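PDB 4DY0: glia-derived nexin from Homo sapiens, which inhibits serine proteases such as thrombin, trypsin and urokinase, binds heparin, and promotes neurite extension by blocking thrombin. Local coordinates for residues T15-Q18 and V19-I23. Residues are numbered along the deposited sequence; the frame is centred on the assembly and turned at random.
Sequences TGIQ and VFNQI
Ile-17 and Asn-21, one turn apart on helix 5-26, run side by side, with CG2 of Ile-17 3.8 Å from ND2 of Asn-21. Their backbones share the shortest of four successive i-to-i+4 bonds, Asn-21 N to Ile-17 O at 2.8 Å, with a C=O...N angle of 162°. The Asn-21 chi1 of -69° sets CG beside its own backbone N, and the face of the amide covers this carbonyl, CG lying 3.3 Å from Ile-17 O. ND2 donates to the carbonyl of Ile-253. Replacing Asn-21 by alanine would remove the amide, and is likely to leave the Ile-253 carbonyl without this donor and Ile-17 O without its cover. Gln-18 O accepts Gln-22 N at 3.1 Å over a more bent N-H...O angle of 139°; the exposed Gln-18 side chain sets off away from the next turn and touches Leu-292. Val-19 places CB 3.4 Å from Gly-16 O and CG2 3.5 Å from Thr-15 O, and packs on Pro-288 and Leu-292, whereas Ile-17 and Phe-20 reach Met-373 of strand 369-376. The chemistry implies regular i-to-i+4 bonding in an amphipathic turn: Ile-17, Val-19 and Phe-20 face the protein, Gln-18 is exposed, and ND2 of the buried Asn-21 is satisfied by a carbonyl distant in sequence.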
ATOM      1  N   THR A  15      -7.223   6.458  -6.011  1.00 24.66           N
ATOM      2  CA  THR A  15      -6.030   7.190  -6.414  1.00 26.53           C
ATOM      3  C   THR A  15      -4.823   6.285  -6.209  1.00 27.85           C
ATOM      4  O   THR A  15      -3.991   6.126  -7.101  1.00 31.21           O
ATOM      5  CB  THR A  15      -5.843   8.490  -5.606  1.00 28.03           C
ATOM      6  OG1 THR A  15      -6.856   9.428  -5.974  1.00 33.34           O
ATOM      7  CG2 THR A  15      -4.485   9.112  -5.890  1.00 25.70           C
ATOM      8  N   GLY A  16      -4.742   5.679  -5.031  1.00 23.77           N
ATOM      9  CA  GLY A  16      -3.638   4.793  -4.716  1.00 25.54           C
ATOM     10  C   GLY A  16      -3.562   3.601  -5.648  1.00 21.86           C
ATOM     11  O   GLY A  16      -2.482   3.193  -6.061  1.00 22.01           O
ATOM     12  N   ILE A  17      -4.714   3.031  -5.975  1.00 21.28           N
ATOM     13  CA  ILE A  17      -4.756   1.869  -6.854  1.00 22.59           C
ATOM     14  C   ILE A  17      -4.299   2.237  -8.271  1.00 24.75           C
ATOM     15  O   ILE A  17      -3.575   1.476  -8.924  1.00 26.85           O
ATOM     16  CB  ILE A  17      -6.160   1.232  -6.874  1.00 22.50           C
ATOM     17  CG1 ILE A  17      -6.483   0.627  -5.506  1.00 21.79           C
ATOM     18  CG2 ILE A  17      -6.259   0.162  -7.957  1.00 22.57           C
ATOM     19  CD1 ILE A  17      -7.900   0.090  -5.389  1.00 21.84           C
ATOM     20  N   GLN A  18      -4.709   3.411  -8.737  1.00 25.49           N
ATOM     21  CA  GLN A  18      -4.309   3.891 -10.057  1.00 24.44           C
ATOM     22  C   GLN A  18      -2.794   3.966 -10.167  1.00 25.90           C
ATOM     23  O   GLN A  18      -2.222   3.645 -11.211  1.00 27.68           O
ATOM     24  CB  GLN A  18      -4.921   5.263 -10.345  1.00 27.47           C
ATOM     25  CG  GLN A  18      -6.381   5.200 -10.761  1.00 32.08           C
ATOM     26  CD  GLN A  18      -6.997   6.573 -10.924  1.00 47.30           C
ATOM     27  OE1 GLN A  18      -8.112   6.819 -10.465  1.00 51.83           O
ATOM     28  NE2 GLN A  18      -6.274   7.478 -11.574  1.00 49.37           N
ATOM     29  N   VAL A  19      -2.149   4.388  -9.086  1.00 22.89           N
ATOM     30  CA  VAL A  19      -0.697   4.414  -9.043  1.00 23.59           C
ATOM     31  C   VAL A  19      -0.155   2.996  -9.177  1.00 23.17           C
ATOM     32  O   VAL A  19       0.725   2.735  -9.998  1.00 24.23           O
ATOM     33  CB  VAL A  19      -0.175   5.074  -7.750  1.00 23.68           C
ATOM     34  CG1 VAL A  19       1.323   4.864  -7.611  1.00 19.47           C
ATOM     35  CG2 VAL A  19      -0.527   6.561  -7.741  1.00 21.79           C
ATOM     36  N   PHE A  20      -0.695   2.073  -8.385  1.00 21.21           N
ATOM     37  CA  PHE A  20      -0.294   0.672  -8.492  1.00 22.11           C
ATOM     38  C   PHE A  20      -0.394   0.182  -9.936  1.00 24.18           C
ATOM     39  O   PHE A  20       0.517  -0.486 -10.442  1.00 24.63           O
ATOM     40  CB  PHE A  20      -1.149  -0.211  -7.580  1.00 20.94           C
ATOM     41  CG  PHE A  20      -0.892  -1.686  -7.745  1.00 21.30           C
ATOM     42  CD1 PHE A  20       0.121  -2.314  -7.030  1.00 19.62           C
ATOM     43  CD2 PHE A  20      -1.663  -2.447  -8.614  1.00 21.64           C
ATOM     44  CE1 PHE A  20       0.357  -3.667  -7.177  1.00 19.95           C
ATOM     45  CE2 PHE A  20      -1.427  -3.806  -8.770  1.00 20.43           C
ATOM     46  CZ  PHE A  20      -0.420  -4.416  -8.050  1.00 21.10           C
ATOM     47  N   ASN A  21      -1.502   0.517 -10.594  1.00 24.23           N
ATOM     48  CA  ASN A  21      -1.750   0.065 -11.962  1.00 25.96           C
ATOM     49  C   ASN A  21      -0.708   0.592 -12.938  1.00 26.67           C
ATOM     50  O   ASN A  21      -0.400  -0.041 -13.948  1.00 27.12           O
ATOM     51  CB  ASN A  21      -3.150   0.472 -12.418  1.00 24.03           C
ATOM     52  CG  ASN A  21      -4.236  -0.276 -11.681  1.00 29.90           C
ATOM     53  OD1 ASN A  21      -3.996  -1.353 -11.131  1.00 32.86           O
ATOM     54  ND2 ASN A  21      -5.442   0.282 -11.670  1.00 28.86           N
ATOM     55  N   GLN A  22      -0.165   1.760 -12.633  1.00 25.48           N
ATOM     56  CA  GLN A  22       0.884   2.326 -13.458  1.00 27.09           C
ATOM     57  C   GLN A  22       2.166   1.542 -13.291  1.00 24.75           C
ATOM     58  O   GLN A  22       2.765   1.086 -14.268  1.00 24.13           O
ATOM     59  CB  GLN A  22       1.144   3.767 -13.059  1.00 27.72           C
ATOM     60  CG  GLN A  22       0.167   4.750 -13.625  1.00 30.21           C
ATOM     61  CD  GLN A  22       0.702   6.148 -13.510  1.00 38.69           C
ATOM     62  OE1 GLN A  22       0.039   7.036 -12.988  1.00 37.84           O
ATOM     63  NE2 GLN A  22       1.931   6.349 -13.972  1.00 49.32           N
ATOM     64  N   ILE A  23       2.586   1.396 -12.039  1.00 24.91           N
ATOM     65  CA  ILE A  23       3.848   0.742 -11.730  1.00 27.06           C
ATOM     66  C   ILE A  23       3.861  -0.666 -12.302  1.00 25.42           C
ATOM     67  O   ILE A  23       4.802  -1.075 -12.976  1.00 30.11           O
ATOM     68  CB  ILE A  23       4.087   0.691 -10.215  1.00 25.56           C
ATOM     69  CG1 ILE A  23       4.095   2.110  -9.640  1.00 23.74           C
ATOM     70  CG2 ILE A  23       5.394  -0.036  -9.909  1.00 26.04           C
ATOM     71  CD1 ILE A  23       3.967   2.168  -8.129  1.00 23.04           C
TER